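PDB 5TXE: AtxE2 from Asticcacaulis excentricus, which hydrolyses the isopeptide bond of the lasso peptides astexin-2 and astexin-3, recognising mainly their threaded loop and converting them to linear peptides. Local coordinates for residues A364-S367 against P371-L374; V375-N378 against Q383-P386; K91-A96 against A358-C363; N327-Y332 against G349-C354; V89-A92 against D98-D101. The protein carries 1 engineered substitution. One frame throughout, in Å; residues are numbered along the deposited sequence.

Contact 1: A364-S367 against P371-L374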
# COMPACT_ATOMS: atom_id res chain seq x y z
N ALA A 364 -12.65 -9.80 1.60
CA ALA A 364 -11.39 -10.03 2.28
C ALA A 364 -11.43 -9.23 3.56
O ALA A 364 -12.05 -8.19 3.62
CB ALA A 364 -10.21 -9.59 1.42
N GLN A 365 -10.71 -9.68 4.59
CA GLN A 365 -10.72 -9.01 5.88
C GLN A 365 -9.39 -9.23 6.57
O GLN A 365 -8.74 -10.27 6.38
CB GLN A 365 -11.83 -9.61 6.75
CG GLN A 365 -11.98 -8.98 8.13
CD GLN A 365 -11.26 -9.74 9.23
OE1 GLN A 365 -11.09 -10.95 9.18
NE2 GLN A 365 -10.87 -9.03 10.28
N GLU A 366 -8.98 -8.25 7.36
CA GLU A 366 -7.78 -8.36 8.17
C GLU A 366 -7.87 -7.48 9.39
O GLU A 366 -8.65 -6.55 9.42
CB GLU A 366 -6.52 -8.03 7.34
CG GLU A 366 -6.53 -6.70 6.70
CD GLU A 366 -5.22 -6.40 6.00
OE1 GLU A 366 -4.22 -6.23 6.74
OE2 GLU A 366 -5.20 -6.25 4.75
N SER A 367 -7.10 -7.84 10.41
CA SER A 367 -7.00 -7.03 11.59
C SER A 367 -5.66 -7.32 12.24
O SER A 367 -4.88 -8.11 11.72
CB SER A 367 -8.19 -7.29 12.53
OG SER A 367 -8.10 -8.55 13.13
N PRO A 371 -4.08 -11.97 9.47
CA PRO A 371 -3.70 -11.65 8.10
C PRO A 371 -4.88 -11.80 7.17
O PRO A 371 -5.88 -12.41 7.52
CB PRO A 371 -2.63 -12.68 7.71
CG PRO A 371 -2.45 -13.56 8.89
CD PRO A 371 -3.35 -13.13 10.02
N ARG A 372 -4.74 -11.27 5.98
CA ARG A 372 -5.81 -11.23 5.09
C ARG A 372 -6.41 -12.62 4.79
O ARG A 372 -5.71 -13.59 4.42
CB ARG A 372 -5.38 -10.53 3.80
CG ARG A 372 -6.51 -9.88 3.06
CD ARG A 372 -6.00 -9.03 1.90
NE ARG A 372 -5.30 -7.87 2.40
CZ ARG A 372 -4.40 -7.19 1.71
NH1 ARG A 372 -4.09 -7.54 0.47
NH2 ARG A 372 -3.82 -6.13 2.24
N ARG A 373 -7.74 -12.69 4.91
CA ARG A 373 -8.49 -13.87 4.62
C ARG A 373 -9.83 -13.48 4.05
O ARG A 373 -10.19 -12.28 4.03
CB ARG A 373 -8.71 -14.61 5.93
CG ARG A 373 -9.50 -13.81 6.90
CD ARG A 373 -10.00 -14.61 8.06
NE ARG A 373 -10.65 -13.71 8.98
CZ ARG A 373 -11.21 -14.06 10.16
NH1 ARG A 373 -11.22 -15.31 10.61
NH2 ARG A 373 -11.75 -13.11 10.90
N LEU A 374 -10.56 -14.47 3.58
CA LEU A 374 -11.93 -14.26 3.14
C LEU A 374 -12.92 -14.62 4.25
O LEU A 374 -12.74 -15.58 4.98
CB LEU A 374 -12.24 -15.08 1.91
CG LEU A 374 -11.90 -14.58 0.50
CD1 LEU A 374 -10.93 -13.44 0.47
CD2 LEU A 374 -11.47 -15.73 -0.36

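Contact 2: V375-N378 against Q383-P386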
# COMPACT_ATOMS: atom_id res chain seq x y z
N VAL A 375 -14.02 -13.89 4.27
CA VAL A 375 -14.97 -13.85 5.34
C VAL A 375 -16.32 -13.62 4.69
O VAL A 375 -16.39 -13.06 3.57
CB VAL A 375 -14.48 -12.71 6.23
CG1 VAL A 375 -15.37 -11.51 6.33
CG2 VAL A 375 -13.79 -13.19 7.47
N THR A 376 -17.40 -14.12 5.32
CA THR A 376 -18.78 -13.73 4.91
C THR A 376 -19.43 -12.91 5.98
O THR A 376 -19.28 -13.16 7.15
CB THR A 376 -19.73 -14.92 4.57
OG1 THR A 376 -19.83 -15.77 5.70
CG2 THR A 376 -19.20 -15.74 3.46
N LEU A 377 -20.13 -11.88 5.58
CA LEU A 377 -20.79 -11.03 6.53
C LEU A 377 -22.31 -11.17 6.28
O LEU A 377 -22.80 -10.92 5.18
CB LEU A 377 -20.30 -9.62 6.30
CG LEU A 377 -20.17 -8.70 7.51
CD1 LEU A 377 -19.78 -9.41 8.78
CD2 LEU A 377 -19.11 -7.68 7.24
N ASN A 378 -23.05 -11.57 7.30
CA ASN A 378 -24.51 -11.67 7.21
C ASN A 378 -25.16 -10.27 7.21
O ASN A 378 -25.02 -9.51 8.16
CB ASN A 378 -25.01 -12.54 8.35
CG ASN A 378 -26.51 -12.79 8.32
OD1 ASN A 378 -27.33 -11.89 8.08
ND2 ASN A 378 -26.89 -14.00 8.63
N GLN A 383 -23.35 -10.61 11.42
CA GLN A 383 -22.36 -11.58 11.85
C GLN A 383 -21.33 -11.93 10.77
O GLN A 383 -21.67 -12.19 9.61
CB GLN A 383 -23.03 -12.86 12.33
CG GLN A 383 -22.12 -13.63 13.29
CD GLN A 383 -22.82 -14.79 14.00
OE1 GLN A 383 -24.01 -15.04 13.78
NE2 GLN A 383 -22.09 -15.47 14.87
N MET A 384 -20.08 -11.98 11.20
CA MET A 384 -18.94 -12.26 10.32
C MET A 384 -18.46 -13.65 10.60
O MET A 384 -18.16 -13.97 11.75
CB MET A 384 -17.80 -11.31 10.62
CG MET A 384 -16.64 -11.37 9.58
SD MET A 384 -15.39 -10.06 9.83
CE MET A 384 -14.42 -10.77 11.13
N SER A 385 -18.32 -14.45 9.55
CA SER A 385 -17.80 -15.79 9.67
C SER A 385 -16.67 -16.04 8.67
O SER A 385 -16.72 -15.54 7.55
CB SER A 385 -18.93 -16.78 9.37
OG SER A 385 -20.11 -16.39 10.06
N PRO A 386 -15.66 -16.84 9.06
CA PRO A 386 -14.56 -17.29 8.20
C PRO A 386 -15.09 -18.01 7.01
O PRO A 386 -16.02 -18.74 7.17
CB PRO A 386 -13.83 -18.33 9.05
CG PRO A 386 -14.21 -18.06 10.44
CD PRO A 386 -15.59 -17.44 10.40
O HOH W 1 -18.73 -18.04 5.94

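Contact 3: K91-A96 against A358-C363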
# COMPACT_ATOMS: atom_id res chain seq x y z
N LYS A 91 -13.48 -21.08 -4.47
CA LYS A 91 -14.01 -21.58 -3.20
C LYS A 91 -15.54 -21.38 -3.19
O LYS A 91 -16.03 -20.29 -3.52
CB LYS A 91 -13.39 -20.79 -2.07
CG LYS A 91 -14.05 -20.98 -0.73
CD LYS A 91 -13.82 -22.36 -0.19
CE LYS A 91 -14.14 -22.36 1.30
NZ LYS A 91 -13.87 -23.65 1.93
N ALA A 92 -16.29 -22.41 -2.83
CA ALA A 92 -17.77 -22.30 -2.76
C ALA A 92 -18.12 -21.36 -1.64
O ALA A 92 -17.58 -21.48 -0.54
CB ALA A 92 -18.41 -23.66 -2.52
N THR A 93 -19.02 -20.43 -1.92
CA THR A 93 -19.39 -19.46 -0.91
C THR A 93 -20.20 -20.07 0.23
O THR A 93 -20.28 -19.46 1.28
CB THR A 93 -20.11 -18.28 -1.50
OG1 THR A 93 -21.25 -18.75 -2.22
CG2 THR A 93 -19.22 -17.58 -2.46
N ASP A 94 -20.73 -21.27 0.09
CA ASP A 94 -21.46 -21.90 1.23
C ASP A 94 -20.58 -22.52 2.30
O ASP A 94 -21.06 -22.99 3.30
CB ASP A 94 -22.50 -22.94 0.74
CG ASP A 94 -21.88 -24.19 0.11
OD1 ASP A 94 -20.68 -24.49 0.30
OD2 ASP A 94 -22.62 -24.89 -0.62
N GLY A 95 -19.27 -22.58 2.07
CA GLY A 95 -18.38 -23.08 3.10
C GLY A 95 -18.26 -24.58 3.20
O GLY A 95 -17.48 -25.07 4.00
N ALA A 96 -18.99 -25.33 2.38
CA ALA A 96 -19.10 -26.79 2.57
C ALA A 96 -17.99 -27.62 1.91
O ALA A 96 -17.76 -28.76 2.29
CB ALA A 96 -20.46 -27.27 2.08
N ALA A 358 -26.96 -12.30 -2.61
CA ALA A 358 -28.22 -12.24 -1.88
C ALA A 358 -28.09 -11.40 -0.61
O ALA A 358 -27.83 -10.20 -0.71
CB ALA A 358 -28.73 -13.65 -1.58
N LYS A 359 -28.18 -12.04 0.57
CA LYS A 359 -28.06 -11.36 1.85
C LYS A 359 -26.73 -11.63 2.61
O LYS A 359 -26.63 -11.48 3.85
CB LYS A 359 -29.29 -11.67 2.68
CG LYS A 359 -30.41 -10.71 2.31
CD LYS A 359 -31.68 -11.07 3.03
CE LYS A 359 -32.83 -10.39 2.31
NZ LYS A 359 -34.15 -10.82 2.82
N ARG A 360 -25.71 -12.00 1.85
CA ARG A 360 -24.34 -11.98 2.37
C ARG A 360 -23.40 -11.08 1.53
O ARG A 360 -23.56 -10.88 0.33
CB ARG A 360 -23.76 -13.38 2.63
CG ARG A 360 -24.41 -14.51 1.87
CD ARG A 360 -24.70 -15.70 2.78
NE ARG A 360 -23.52 -16.53 3.06
CZ ARG A 360 -22.90 -17.30 2.16
NH1 ARG A 360 -23.29 -17.36 0.88
NH2 ARG A 360 -21.85 -18.00 2.54
N LEU A 361 -22.43 -10.55 2.23
CA LEU A 361 -21.29 -9.91 1.65
C LEU A 361 -20.15 -10.94 1.75
O LEU A 361 -19.95 -11.54 2.79
CB LEU A 361 -20.97 -8.67 2.47
CG LEU A 361 -20.58 -7.40 1.77
CD1 LEU A 361 -21.46 -7.12 0.55
CD2 LEU A 361 -20.65 -6.26 2.75
N ILE A 362 -19.44 -11.14 0.66
CA ILE A 362 -18.18 -11.87 0.70
C ILE A 362 -17.04 -10.88 0.58
O ILE A 362 -16.97 -10.15 -0.42
CB ILE A 362 -18.12 -12.88 -0.44
CG1 ILE A 362 -19.14 -13.98 -0.13
CG2 ILE A 362 -16.79 -13.62 -0.45
CD1 ILE A 362 -20.51 -13.81 -0.67
N CYS A 363 -16.16 -10.90 1.55
CA CYS A 363 -15.09 -9.90 1.69
C CYS A 363 -13.71 -10.51 1.97
O CYS A 363 -13.60 -11.57 2.58
CB CYS A 363 -15.38 -9.01 2.90
SG CYS A 363 -16.96 -8.17 2.82

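Contact 4: N327-Y332 against G349-C354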
# COMPACT_ATOMS: atom_id res chain seq x y z
N ASN A 327 -10.74 5.13 13.40
CA ASN A 327 -10.03 3.84 13.52
C ASN A 327 -10.84 2.56 13.16
O ASN A 327 -10.24 1.51 12.89
CB ASN A 327 -9.43 3.72 14.90
CG ASN A 327 -10.42 3.25 15.94
OD1 ASN A 327 -10.46 2.08 16.28
ND2 ASN A 327 -11.21 4.16 16.45
N GLU A 328 -12.17 2.66 13.10
CA GLU A 328 -12.99 1.48 12.83
C GLU A 328 -13.67 1.53 11.51
O GLU A 328 -13.76 2.56 10.89
CB GLU A 328 -14.05 1.33 13.89
CG GLU A 328 -13.48 0.95 15.24
CD GLU A 328 -14.57 0.56 16.21
OE1 GLU A 328 -15.49 -0.17 15.78
OE2 GLU A 328 -14.53 1.00 17.37
N MET A 329 -14.07 0.36 11.02
CA MET A 329 -14.93 0.25 9.85
C MET A 329 -16.29 -0.10 10.38
O MET A 329 -16.39 -0.79 11.37
CB MET A 329 -14.52 -0.90 8.94
CG MET A 329 -13.20 -0.73 8.26
SD MET A 329 -13.30 -0.21 6.56
CE MET A 329 -14.41 -1.41 5.91
N ALA A 330 -17.32 0.27 9.63
CA ALA A 330 -18.71 -0.07 9.97
C ALA A 330 -19.52 -0.30 8.71
O ALA A 330 -19.29 0.32 7.69
CB ALA A 330 -19.33 1.05 10.80
N LEU A 331 -20.47 -1.20 8.82
CA LEU A 331 -21.37 -1.54 7.78
C LEU A 331 -22.78 -1.18 8.22
O LEU A 331 -23.20 -1.56 9.34
CB LEU A 331 -21.31 -3.03 7.59
CG LEU A 331 -22.22 -3.64 6.55
CD1 LEU A 331 -21.94 -3.08 5.18
CD2 LEU A 331 -22.02 -5.15 6.58
N TYR A 332 -23.50 -0.47 7.34
CA TYR A 332 -24.88 -0.00 7.57
C TYR A 332 -25.89 -0.64 6.62
O TYR A 332 -25.58 -0.94 5.44
CB TYR A 332 -24.94 1.52 7.43
CG TYR A 332 -24.28 2.21 8.60
CD1 TYR A 332 -22.92 2.39 8.62
CD2 TYR A 332 -25.02 2.67 9.68
CE1 TYR A 332 -22.29 3.01 9.70
CE2 TYR A 332 -24.42 3.28 10.76
CZ TYR A 332 -23.05 3.44 10.76
OH TYR A 332 -22.44 4.04 11.80
N GLY A 349 -9.93 -3.06 11.89
CA GLY A 349 -9.67 -3.91 10.75
C GLY A 349 -10.17 -3.29 9.48
O GLY A 349 -10.55 -2.12 9.44
N LEU A 350 -10.16 -4.10 8.44
CA LEU A 350 -10.54 -3.68 7.13
C LEU A 350 -11.38 -4.76 6.49
O LEU A 350 -11.16 -5.94 6.73
CB LEU A 350 -9.28 -3.49 6.27
CG LEU A 350 -8.26 -2.46 6.73
CD1 LEU A 350 -6.87 -2.61 6.09
CD2 LEU A 350 -8.85 -1.10 6.44
N LEU A 351 -12.32 -4.33 5.66
CA LEU A 351 -13.03 -5.21 4.75
C LEU A 351 -12.73 -4.72 3.37
O LEU A 351 -12.94 -3.56 3.07
CB LEU A 351 -14.53 -5.14 4.94
CG LEU A 351 -15.08 -5.61 6.25
CD1 LEU A 351 -16.59 -5.35 6.22
CD2 LEU A 351 -14.81 -7.08 6.46
N GLN A 352 -12.26 -5.61 2.51
CA GLN A 352 -11.72 -5.23 1.23
C GLN A 352 -12.38 -6.03 0.12
O GLN A 352 -12.58 -7.24 0.24
CB GLN A 352 -10.21 -5.55 1.26
CG GLN A 352 -9.46 -4.77 2.33
CD GLN A 352 -8.30 -5.55 2.92
OE1 GLN A 352 -8.37 -6.77 3.09
NE2 GLN A 352 -7.27 -4.85 3.32
N GLY A 353 -12.66 -5.37 -0.98
CA GLY A 353 -13.11 -6.07 -2.18
C GLY A 353 -14.48 -6.73 -2.13
O GLY A 353 -14.82 -7.57 -2.98
N CYS A 354 -15.26 -6.35 -1.12
CA CYS A 354 -16.52 -7.01 -0.84
C CYS A 354 -17.46 -7.00 -2.05
O CYS A 354 -17.58 -6.01 -2.75
CB CYS A 354 -17.24 -6.30 0.28
SG CYS A 354 -16.47 -6.25 1.93
O HOH W 2 -10.11 0.41 10.36
O HOH W 3 -8.25 -0.87 12.52

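Contact 5: V89-A92 against D98-D101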
# COMPACT_ATOMS: atom_id res chain seq x y z
N VAL A 89 -7.45 -19.39 -7.06
CA VAL A 89 -8.26 -20.22 -6.19
C VAL A 89 -9.79 -20.01 -6.37
O VAL A 89 -10.23 -18.90 -6.61
CB VAL A 89 -7.93 -19.97 -4.76
CG1 VAL A 89 -8.61 -21.01 -3.86
CG2 VAL A 89 -6.42 -20.09 -4.57
N VAL A 90 -10.56 -21.09 -6.33
CA VAL A 90 -12.02 -21.03 -6.40
C VAL A 90 -12.55 -21.72 -5.15
O VAL A 90 -12.07 -22.75 -4.78
CB VAL A 90 -12.54 -21.73 -7.64
CG1 VAL A 90 -14.05 -21.83 -7.59
CG2 VAL A 90 -12.13 -20.95 -8.89
N LYS A 91 -13.48 -21.08 -4.47
CA LYS A 91 -14.01 -21.58 -3.20
C LYS A 91 -15.54 -21.38 -3.19
O LYS A 91 -16.03 -20.29 -3.52
CB LYS A 91 -13.39 -20.79 -2.07
CG LYS A 91 -14.05 -20.98 -0.73
CD LYS A 91 -13.82 -22.36 -0.19
CE LYS A 91 -14.14 -22.36 1.30
NZ LYS A 91 -13.87 -23.65 1.93
N ALA A 92 -16.29 -22.41 -2.83
CA ALA A 92 -17.77 -22.30 -2.76
C ALA A 92 -18.12 -21.36 -1.64
O ALA A 92 -17.58 -21.48 -0.54
CB ALA A 92 -18.41 -23.66 -2.52
N ASP A 98 -13.83 -27.77 0.22
CA ASP A 98 -12.50 -27.16 0.19
C ASP A 98 -12.32 -26.28 -1.05
O ASP A 98 -12.88 -26.56 -2.11
CB ASP A 98 -11.40 -28.23 0.18
CG ASP A 98 -11.25 -28.94 1.52
OD1 ASP A 98 -11.82 -28.49 2.55
OD2 ASP A 98 -10.55 -29.96 1.53
N ALA A 99 -11.50 -25.24 -0.90
CA ALA A 99 -11.01 -24.48 -2.04
C ALA A 99 -10.21 -25.37 -2.95
O ALA A 99 -9.60 -26.31 -2.51
CB ALA A 99 -10.11 -23.37 -1.54
N ILE A 100 -10.20 -25.01 -4.22
CA ILE A 100 -9.53 -25.71 -5.28
C ILE A 100 -8.54 -24.72 -5.93
O ILE A 100 -8.94 -23.61 -6.26
CB ILE A 100 -10.54 -26.08 -6.42
CG1 ILE A 100 -11.56 -27.14 -5.98
CG2 ILE A 100 -9.80 -26.60 -7.65
CD1 ILE A 100 -10.93 -28.29 -5.22
N ASP A 101 -7.31 -25.14 -6.19
CA ASP A 101 -6.39 -24.35 -7.02
C ASP A 101 -6.72 -24.62 -8.47
O ASP A 101 -6.61 -25.75 -8.91
CB ASP A 101 -4.96 -24.77 -6.72
CG ASP A 101 -4.52 -24.37 -5.30
OD1 ASP A 101 -5.05 -23.39 -4.74
OD2 ASP A 101 -3.60 -25.02 -4.72
O HOH W 4 -15.08 -25.01 -2.63

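Contact 1: A364-S367 against P371-L374
Glu-366 holds CG between its own backbone N and carbonyl carbon (chi1 56°), and Arg-372, bent at chi3 (-70°), brings its guanidinium side-on to that carboxylate, where NE and NH2 form a salt bridge to the single oxygen OE2, each at 2.9 Å. OE2 lies in the guanidinium plane; NH2 meets it nearly in line with its C-O bond, NE from above the carboxylate plane. The buried pair has further holds: Glu-366 OE1 accepts from Phe-443 N and OE2 also from Gln-352 NE2, while Arg-372 NH1 donates to the carbonyls of Ile-49 and Thr-51. With a leucine in place of Arg-372, the buried Glu-366 carboxylate would probably be left without its counter-charge and those two carbonyls without their donor. On the other face Arg-373, its chi1 at 62° and its chain extended, uses the same grip on a neutral amide: NE and NH2 both reach Gln-365 OE1 at 2.8 Å, NE almost straight in line with the C=O, NH2 from above the amide plane. Between the two faces, the backbones of Gln-365 and Arg-373 form a hydrogen-bonded pair, N of Gln-365 lying 2.7 Å from O of Arg-373. Such antiparallel neighbours make up the four-stranded sheet 350-388, consistent with a blade of the beta-propeller known from prolyl oligopeptidases.

Contact 2: V375-N378 against Q383-P386
Thr-376 and Ser-385 form the hydrogen-bonded pair at the middle of this beta hairpin: Thr-376 N donates to Ser-385 O at 2.7 Å, and Ser-385 N returns a bond to Thr-376 O at 2.9 Å. Nearer the turn, Asn-378 N gives an almost straight bond to Gln-383 O (2.8 Å, 174° at the hydrogen), with the donor tilted from the carbonyl plane. The Asn-378 side chain turns back to the connection itself, where OD1 accepts from the backbone N of Thr-380 and of Ser-381, so one amide oxygen fastens two residues of the turn. On the face carrying Thr-376 and Ser-385, a water bridges the strands, 2.5 Å from Thr-376 OG1 and donating to Pro-386 O at 3.1 Å. On the opposite face the Leu-377 and Met-384 side chains pack closely, and Gln-365 and Arg-373 also reach the methionine. Met-384 holds CG anti to its own N (chi1 -170°), which runs its chain out between two branched neighbours. Leu-377 sets CD1 against the root of that chain, 3.3 Å from Met-384 CB, though the exact closeness is doubtful, and Trp-345 of strand 342-347 touches both Leu-377 and Met-384. Strand 360-367 lies on the other side of strand 375-378, its backbone bonded to Val-375 and Leu-377, which leaves the 383-386 segment on the outermost strand of the sheet within the chain. Val-375 crosses the methionine further along, its CG1 at 3.5 Å from Met-384 CG and 3.8 Å from the sulfur SD.

Contact 3: K91-A96 against A358-C363
A type I beta turn from Ala-92 to Gly-95, at the end of strand 83-92, offers the carbonyl of Thr-93 to Arg-360 at the start of strand 360-367. NH2 of Arg-360 donates to Thr-93 O, which lies at the edge of the guanidinium near its plane; the modelled separation of 2.5 Å is very short, and its exact value is doubtful. The arginine chain folds at chi2 and chi3 to reach it, and NH1 is engaged by Gln-357 OE1, so both terminal nitrogens are engaged. Thr-93 also faces Ile-362, with CG2 at 4.3 Å from Ile-362 CG1, a loose apolar touch, while its OG1 is bonded to Gly-67 O. The turn has its own internal bracing: Asp-94 OD1 accepts from Ala-96 N at 2.8 Å, an Asx turn, and Gly-95 takes a positive phi at which a side chain would jam against the preceding carbonyl. The contact bridges two sheets: Thr-93 continues the backbone pairing of strand 83-92 with strand 69-78 by bonding to Arg-68, whereas Arg-360 and Ile-362 lie between strands 350-357 and 373-378, their side chains touching Thr-376.

Contact 4: N327-Y332 against G349-C354
Met-329 and Leu-350 are the closest backbone positions, with CA atoms 6.5 Å apart, too far for strand pairing: the two segments belong to neighbouring sheets. At the start of strand 328-335, Asn-327 and Glu-328 both face Glu-322 in a classic beta bulge. Gly-349, at phi 114°, occupies a conformation in which a side chain would strike the preceding carbonyl, and it leads into strand 350-352. Two waters fill in between the backbones here. One lies 2.7 Å from Gly-349 O and within bonding distance of Asn-327 O; the other accepts from Gly-349 N at 2.8 Å and lies near the same Asn-327 carbonyl.

The side-chain contact rests on Met-329. Its CG stands beside the backbone N (chi1 -67°), and bends at chi2 and chi3 carry the terminal methyl over to the start of the other strand. CG comes to 3.2 Å from Gly-349 O, while CE reaches past it to Leu-351, lying 3.6 Å from N and 3.9 Å from CB of that residue. Trp-345 of strand 342-347 touches both Met-329 and Leu-351, and Leu-319 and Glu-56 also meet the methionine. Cutting this side chain back to alanine is likely to open a gap beside Leu-351 and Gly-349, because CG and CE make the closest approaches to that segment. Side-chain packing between successive four-stranded antiparallel sheets, 304-347 and 350-388, is what adjoining blades of a beta-propeller display, in keeping with the prolyl oligopeptidase family.

Contact 5: V89-A92 against D98-D101
Val-89 makes the close-fitting half of this contact. With CG1 anti to the backbone N (chi1 -170°), that methyl sits 3.6 Å from Ala-99 CB, while CG2 lies against the carboxylate of Asp-101, 3.6 Å from OD1. The side chains of Val-89 and Asp-101 run side by side in the same direction, and OD1 has its charged partner in Arg-87, which forms a salt bridge with it. Strand 69-78 closes over the valine through Phe-72 and Val-74. The backbones form a beta hairpin, strands 83-92 and 100-104, at the edge of a larger antiparallel sheet: Val-90 and Ile-100 are its hydrogen-bonded pair, N of Val-90 to O of Ile-100 and N of Ile-100 to O of Val-90, both at 3.0 Å. Toward the connecting turn the fit slackens. Lys-91, bent at chi2, lays CD 3.8 Å from Ala-99 N and gives its NZ to Thr-97 O; Asp-98 OD1 stays 5.3 Å from Lys-91 NZ, too far to pair. Here direct backbone bonding gives way to a water that accepts from Ala-92 N at 2.9 Å and donates to Asp-98 O. Ile-100 shares a face with Val-90, but its own side chain leads away and is exposed, whereas Val-90 is buried against Tyr-69.

Contacts 1 and 2 continue one another along strand 373-378, their centres about 11 Å apart, and meet where Met-384 CE packs 3.6 Å from Arg-373 NH2. Contact 4 reaches the same sheet from the preceding one: Gln-352 N bonds Ala-364 O at 2.8 Å, and the Cys-354 to Cys-363 disulfide ties contact 4 to contact 3. Strand 360-367 serves both contacts 1 and 3. Contact 3 leads away to the N-terminal sheet, where it shares Lys-91 and Ala-92 with contact 5; the centres of contacts 4 and 5 are about 24 Å apart. All five lie away from the active site, where the engineered Ala-527 stands at the position of the nucleophile, and from the residues that bind the lasso peptide.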